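Local atomic coordinates of aminotransferase, class III (Thermomicrobium roseum, PDB entry 6IO1), a protein that acts as a thermostable, (S)-enantioselective omega-transaminase, probably moving amino groups between substrates by means of its pyridoxal phosphate cofactor. Residues E211-E216 against Y253-I258; V235-D240 against Q276-Q281. All coordinates share one frame; numbering follows the deposited sequence.

Contact 1 (E211-E216 against Y253-I258); sequences ETIERE and YGILLI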
loop_
_atom_site.group_PDB
_atom_site.type_symbol
_atom_site.label_atom_id
_atom_site.label_comp_id
_atom_site.label_asym_id
_atom_site.label_seq_id
_atom_site.Cartn_x
_atom_site.Cartn_y
_atom_site.Cartn_z
ATOM N N GLU B 211 20.824 -27.376 -5.567
ATOM C CA GLU B 211 21.381 -27.807 -4.288
ATOM C C GLU B 211 20.696 -27.106 -3.118
ATOM O O GLU B 211 20.483 -27.716 -2.061
ATOM C CB GLU B 211 22.894 -27.602 -4.292
ATOM C CG GLU B 211 23.557 -28.528 -5.301
ATOM C CD GLU B 211 25.050 -28.688 -5.109
ATOM O OE1 GLU B 211 25.453 -29.591 -4.353
ATOM O OE2 GLU B 211 25.815 -27.935 -5.745
ATOM N N THR B 212 20.339 -25.826 -3.278
ATOM C CA THR B 212 19.595 -25.136 -2.226
ATOM C C THR B 212 18.231 -25.781 -2.009
ATOM O O THR B 212 17.803 -25.985 -0.864
ATOM C CB THR B 212 19.441 -23.656 -2.570
ATOM O OG1 THR B 212 20.728 -23.026 -2.558
ATOM C CG2 THR B 212 18.538 -22.967 -1.555
ATOM N N ILE B 213 17.541 -26.125 -3.101
ATOM C CA ILE B 213 16.242 -26.782 -2.985
ATOM C C ILE B 213 16.386 -28.115 -2.267
ATOM O O ILE B 213 15.579 -28.459 -1.393
ATOM C CB ILE B 213 15.606 -26.956 -4.377
ATOM C CG1 ILE B 213 15.181 -25.602 -4.947
ATOM C CG2 ILE B 213 14.422 -27.905 -4.311
ATOM C CD1 ILE B 213 14.695 -25.676 -6.378
ATOM N N GLU B 214 17.420 -28.884 -2.615
ATOM C CA GLU B 214 17.650 -30.161 -1.947
ATOM C C GLU B 214 17.931 -29.980 -0.456
ATOM O O GLU B 214 17.431 -30.753 0.368
ATOM C CB GLU B 214 18.785 -30.919 -2.634
ATOM C CG GLU B 214 18.379 -31.537 -3.965
ATOM C CD GLU B 214 17.087 -32.328 -3.873
ATOM O OE1 GLU B 214 17.114 -33.454 -3.333
ATOM O OE2 GLU B 214 16.042 -31.823 -4.335
ATOM N N ARG B 215 18.742 -28.984 -0.088
ATOM C CA ARG B 215 19.036 -28.756 1.328
ATOM C C ARG B 215 17.781 -28.409 2.105
ATOM O O ARG B 215 17.510 -28.976 3.173
ATOM C CB ARG B 215 20.033 -27.625 1.487
ATOM C CG ARG B 215 20.577 -27.456 2.861
ATOM C CD ARG B 215 21.329 -26.142 2.842
ATOM N NE ARG B 215 20.509 -24.934 2.660
ATOM C CZ ARG B 215 20.906 -23.809 2.047
ATOM N NH1 ARG B 215 22.123 -23.690 1.517
ATOM N NH2 ARG B 215 20.073 -22.781 1.960
ATOM N N GLU B 216 17.063 -27.398 1.621
ATOM C CA GLU B 216 15.817 -26.929 2.280
ATOM C C GLU B 216 14.738 -28.017 2.233
ATOM O O GLU B 216 14.011 -28.168 3.233
ATOM C CB GLU B 216 15.322 -25.650 1.601
ATOM C CG GLU B 216 16.267 -24.474 1.771
ATOM C CD GLU B 216 16.525 -24.072 3.212
ATOM O OE1 GLU B 216 15.740 -24.484 4.090
ATOM O OE2 GLU B 216 17.511 -23.349 3.455
ATOM N N TYR B 253 10.456 -29.210 -9.441
ATOM C CA TYR B 253 10.086 -29.440 -8.048
ATOM C C TYR B 253 8.672 -28.980 -7.709
ATOM O O TYR B 253 8.257 -29.109 -6.553
ATOM C CB TYR B 253 11.091 -28.769 -7.112
ATOM C CG TYR B 253 12.466 -29.381 -7.208
ATOM C CD1 TYR B 253 12.756 -30.586 -6.582
ATOM C CD2 TYR B 253 13.468 -28.764 -7.940
ATOM C CE1 TYR B 253 14.012 -31.153 -6.675
ATOM C CE2 TYR B 253 14.724 -29.322 -8.040
ATOM C CZ TYR B 253 14.992 -30.516 -7.407
ATOM O OH TYR B 253 16.247 -31.072 -7.505
ATOM N N GLY B 254 7.921 -28.462 -8.679
ATOM C CA GLY B 254 6.574 -28.000 -8.414
ATOM C C GLY B 254 6.495 -26.663 -7.717
ATOM O O GLY B 254 5.406 -26.266 -7.285
ATOM N N ILE B 255 7.620 -25.961 -7.593
ATOM C CA ILE B 255 7.657 -24.680 -6.902
ATOM C C ILE B 255 7.026 -23.605 -7.777
ATOM O O ILE B 255 7.327 -23.499 -8.973
ATOM C CB ILE B 255 9.105 -24.330 -6.528
ATOM C CG1 ILE B 255 9.646 -25.342 -5.516
ATOM C CG2 ILE B 255 9.200 -22.921 -5.982
ATOM C CD1 ILE B 255 11.149 -25.328 -5.379
ATOM N N LEU B 256 6.139 -22.807 -7.186
ATOM C CA LEU B 256 5.491 -21.730 -7.918
ATOM C C LEU B 256 6.502 -20.649 -8.288
ATOM O O LEU B 256 7.479 -20.409 -7.576
ATOM C CB LEU B 256 4.366 -21.112 -7.087
ATOM C CG LEU B 256 3.220 -22.014 -6.628
ATOM C CD1 LEU B 256 2.206 -21.211 -5.826
ATOM C CD2 LEU B 256 2.554 -22.690 -7.815
ATOM N N LEU B 257 6.264 -20.003 -9.425
ATOM C CA LEU B 257 7.098 -18.902 -9.889
ATOM C C LEU B 257 6.309 -17.604 -9.789
ATOM O O LEU B 257 5.280 -17.445 -10.454
ATOM C CB LEU B 257 7.569 -19.133 -11.324
ATOM C CG LEU B 257 8.269 -17.936 -11.970
ATOM C CD1 LEU B 257 9.507 -17.538 -11.179
ATOM C CD2 LEU B 257 8.627 -18.246 -13.407
ATOM N N ILE B 258 6.793 -16.685 -8.962
ATOM C CA ILE B 258 6.222 -15.350 -8.840
ATOM C C ILE B 258 7.139 -14.397 -9.592
ATOM O O ILE B 258 8.281 -14.164 -9.181
ATOM C CB ILE B 258 6.065 -14.928 -7.373
ATOM C CG1 ILE B 258 5.192 -15.928 -6.615
ATOM C CG2 ILE B 258 5.479 -13.526 -7.282
ATOM C CD1 ILE B 258 5.174 -15.705 -5.119
#
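Ile213, near the end of helix 198-216, lays its branched side chain against the aromatic ring of Tyr253, the residue at which helix 242-253 gives way to the turn before strand 256-260. Its CG2 methyl stands 3.7 Å above the Tyr253 ring centroid and only 7° off the ring normal, a CH-pi contact centred on the face. The two branches divide the work: chi1 of -70° sets CG1 beside the backbone N and CG2 anti to it, so CG2 covers the ring while CG1 carries CD1 on to Ile255. There Ile213 CD1 packs 3.7 Å from Tyr253 CD2 and meets Ile255 CD1 tip to tip, also at 3.7 Å. The next residue, Glu214, bends at chi2 and brings its carboxylate obliquely to the phenol end of the same ring, with OE2 3.2 Å from Tyr253 CE1; the carboxylate and ring planes lie 28° apart. The clear hydrogen bond of the Tyr253 hydroxyl goes to Glu210 OE1, one turn back on the helix, so the ring is fixed at its far end as well as across its face. Arg215 and Glu216 lie beyond the contact and pair with each other in a salt bridge, Arg215 NH2 to Glu216 OE2 at 3.0 Å, while Glu216 OE1 pairs with Lys146. A Schellman motif at Gly254 ends helix 242-253 and redirects the chain into strand 256-260. Contact 1 thus joins two helices flanking the central sheet of the large domain: Ile255 rests on Ile221 of strand 221-226, and Thr212 on strand 181-184.

Contact 2 (V235-D240 against Q276-Q281); sequences VVVPPD and QQYGVQ
Tyr278 points its CG anti to its own carbonyl carbon (chi1 -64°), and the ring extends from the last turn of helix 274-278 to Val237 and Pro238. Val237 in turn sets CG1 anti to the backbone N (chi1 -176°), which brings that methyl near the tyrosine hydroxyl. The helix carrying the ring ends in a Schellman motif, where Gly279 takes a positive phi and the chain turns off towards strand 284-287 of the large-domain sheet, in the PLP-dependent aminotransferase fold. Facing it is an irregular segment, 235-240, in the connection between strand 221-226 and helix 242-253.

The join is small and apolar. Pro238, buried and with its CB directed at the tyrosine, presents the CG corner of its ring, 3.7 Å from Tyr278 CE1, and its approach to the aromatic ring is oblique. Its CG also lies 4.0 Å from Tyr278 CZ, so the proline covers the outer part of the phenol rather than its root. Because Pro238 is followed by Pro239, the backbone here is restricted at two successive residues; Pro239 turns from the tyrosine and packs on Phe201 and Val202 of helix 198-216.

Trp243, just inside helix 242-253, meets the Tyr278 ring with the planes at about 55°, and Lys376 of strand 370-376 touches both Val237 and Tyr278. The tyrosine side chain lies about 13 Å from the bound PMP, and is not among the residues lining its pocket. At the tip of the phenol, Tyr278 OH has two carbons near it on the same side, Pro238 CD at 3.8 Å and Val237 CG1 at 3.9 Å.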
loop_
_atom_site.group_PDB
_atom_site.type_symbol
_atom_site.label_atom_id
_atom_site.label_comp_id
_atom_site.label_asym_id
_atom_site.label_seq_id
_atom_site.Cartn_x
_atom_site.Cartn_y
_atom_site.Cartn_z
ATOM N N VAL B 235 20.126 -2.829 -11.798
ATOM C CA VAL B 235 19.886 -3.135 -13.208
ATOM C C VAL B 235 20.716 -4.352 -13.599
ATOM O O VAL B 235 21.610 -4.268 -14.447
ATOM C CB VAL B 235 20.183 -1.923 -14.111
ATOM C CG1 VAL B 235 19.733 -2.193 -15.546
ATOM C CG2 VAL B 235 19.483 -0.689 -13.573
ATOM N N VAL B 236 20.443 -5.485 -12.961
ATOM C CA VAL B 236 21.170 -6.717 -13.232
ATOM C C VAL B 236 20.447 -7.440 -14.362
ATOM O O VAL B 236 19.385 -8.033 -14.155
ATOM C CB VAL B 236 21.276 -7.598 -11.983
ATOM C CG1 VAL B 236 22.094 -8.845 -12.282
ATOM C CG2 VAL B 236 21.891 -6.815 -10.836
ATOM N N VAL B 237 21.027 -7.394 -15.555
ATOM C CA VAL B 237 20.467 -8.086 -16.711
ATOM C C VAL B 237 20.937 -9.534 -16.650
ATOM O O VAL B 237 22.149 -9.791 -16.638
ATOM C CB VAL B 237 20.880 -7.412 -18.028
ATOM C CG1 VAL B 237 20.204 -8.093 -19.207
ATOM C CG2 VAL B 237 20.536 -5.931 -17.994
ATOM N N PRO B 238 20.028 -10.503 -16.604
ATOM C CA PRO B 238 20.439 -11.895 -16.442
ATOM C C PRO B 238 21.127 -12.397 -17.696
ATOM O O PRO B 238 20.900 -11.866 -18.794
ATOM C CB PRO B 238 19.110 -12.626 -16.203
ATOM C CG PRO B 238 18.111 -11.797 -16.936
ATOM C CD PRO B 238 18.569 -10.371 -16.761
ATOM N N PRO B 239 21.982 -13.409 -17.580
ATOM C CA PRO B 239 22.628 -13.956 -18.773
ATOM C C PRO B 239 21.613 -14.680 -19.641
ATOM O O PRO B 239 20.540 -15.086 -19.188
ATOM C CB PRO B 239 23.672 -14.922 -18.205
ATOM C CG PRO B 239 23.124 -15.317 -16.877
ATOM C CD PRO B 239 22.402 -14.106 -16.352
ATOM N N ASP B 240 21.963 -14.821 -20.916
ATOM C CA ASP B 240 21.082 -15.499 -21.857
ATOM C C ASP B 240 20.837 -16.936 -21.416
ATOM O O ASP B 240 21.773 -17.658 -21.059
ATOM C CB ASP B 240 21.687 -15.457 -23.259
ATOM C CG ASP B 240 21.864 -14.041 -23.774
ATOM O OD1 ASP B 240 21.018 -13.180 -23.451
ATOM O OD2 ASP B 240 22.845 -13.787 -24.504
ATOM N N GLN B 276 7.632 -11.937 -21.641
ATOM C CA GLN B 276 7.753 -12.194 -23.072
ATOM C C GLN B 276 9.205 -12.125 -23.530
ATOM O O GLN B 276 9.625 -12.910 -24.388
ATOM C CB GLN B 276 6.897 -11.206 -23.865
ATOM C CG GLN B 276 6.913 -11.473 -25.362
ATOM C CD GLN B 276 5.907 -10.638 -26.127
ATOM O OE1 GLN B 276 5.076 -9.949 -25.536
ATOM N NE2 GLN B 276 5.977 -10.698 -27.452
ATOM N N GLN B 277 9.984 -11.194 -22.974
ATOM C CA GLN B 277 11.388 -11.079 -23.357
ATOM C C GLN B 277 12.147 -12.366 -23.072
ATOM O O GLN B 277 12.952 -12.820 -23.894
ATOM C CB GLN B 277 12.049 -9.916 -22.616
ATOM C CG GLN B 277 11.585 -8.538 -23.035
ATOM C CD GLN B 277 12.380 -7.979 -24.197
ATOM O OE1 GLN B 277 13.337 -8.597 -24.664
ATOM N NE2 GLN B 277 11.994 -6.798 -24.664
ATOM N N TYR B 278 11.902 -12.972 -21.913
ATOM C CA TYR B 278 12.703 -14.085 -21.430
ATOM C C TYR B 278 11.994 -15.428 -21.549
ATOM O O TYR B 278 12.490 -16.425 -21.015
ATOM C CB TYR B 278 13.129 -13.811 -19.987
ATOM C CG TYR B 278 14.039 -12.605 -19.901
ATOM C CD1 TYR B 278 15.385 -12.710 -20.220
ATOM C CD2 TYR B 278 13.545 -11.357 -19.545
ATOM C CE1 TYR B 278 16.222 -11.616 -20.163
ATOM C CE2 TYR B 278 14.376 -10.252 -19.486
ATOM C CZ TYR B 278 15.714 -10.389 -19.796
ATOM O OH TYR B 278 16.550 -9.300 -19.742
ATOM N N GLY B 279 10.856 -15.475 -22.240
ATOM C CA GLY B 279 10.156 -16.719 -22.498
ATOM C C GLY B 279 9.824 -17.514 -21.255
ATOM O O GLY B 279 10.178 -18.692 -21.148
ATOM N N VAL B 280 9.152 -16.877 -20.303
ATOM C CA VAL B 280 8.764 -17.525 -19.059
ATOM C C VAL B 280 7.271 -17.319 -18.849
ATOM O O VAL B 280 6.700 -16.299 -19.249
ATOM C CB VAL B 280 9.589 -16.993 -17.862
ATOM C CG1 VAL B 280 8.992 -15.711 -17.302
ATOM C CG2 VAL B 280 9.718 -18.053 -16.786
ATOM N N GLN B 281 6.631 -18.316 -18.246
ATOM C CA GLN B 281 5.200 -18.267 -17.946
ATOM C C GLN B 281 5.011 -18.453 -16.450
ATOM O O GLN B 281 4.969 -19.598 -15.962
ATOM C CB GLN B 281 4.436 -19.338 -18.727
ATOM C CG GLN B 281 2.944 -19.390 -18.428
ATOM C CD GLN B 281 2.181 -18.229 -19.037
ATOM O OE1 GLN B 281 2.642 -17.600 -19.990
ATOM N NE2 GLN B 281 1.006 -17.943 -18.491
#

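Overall arrangement
From the N terminus, the chain reaches segment 211-216 at the end of helix 198-216, runs through strand 221-226 to the loop 235-240, and then along helix 242-253 into segment 253-258, where contact 1 closes a loop with 36 residues between its segments. After strand 256-260 and helix 274-278, segment 276-281 returns to 235-240, closing contact 2 over 35 residues. The segments alternate, so the two loops cross. Their centres are about 19 Å apart, yet they touch where Leu257 CD2 packs 3.6 Å from Val280 CG2. Contact 1 ties helix 198-216 to the end of helix 242-253 and the entry to central strand 256-260; contact 2 ties helix 274-278 to the connection between strand 221-226 and helix 242-253.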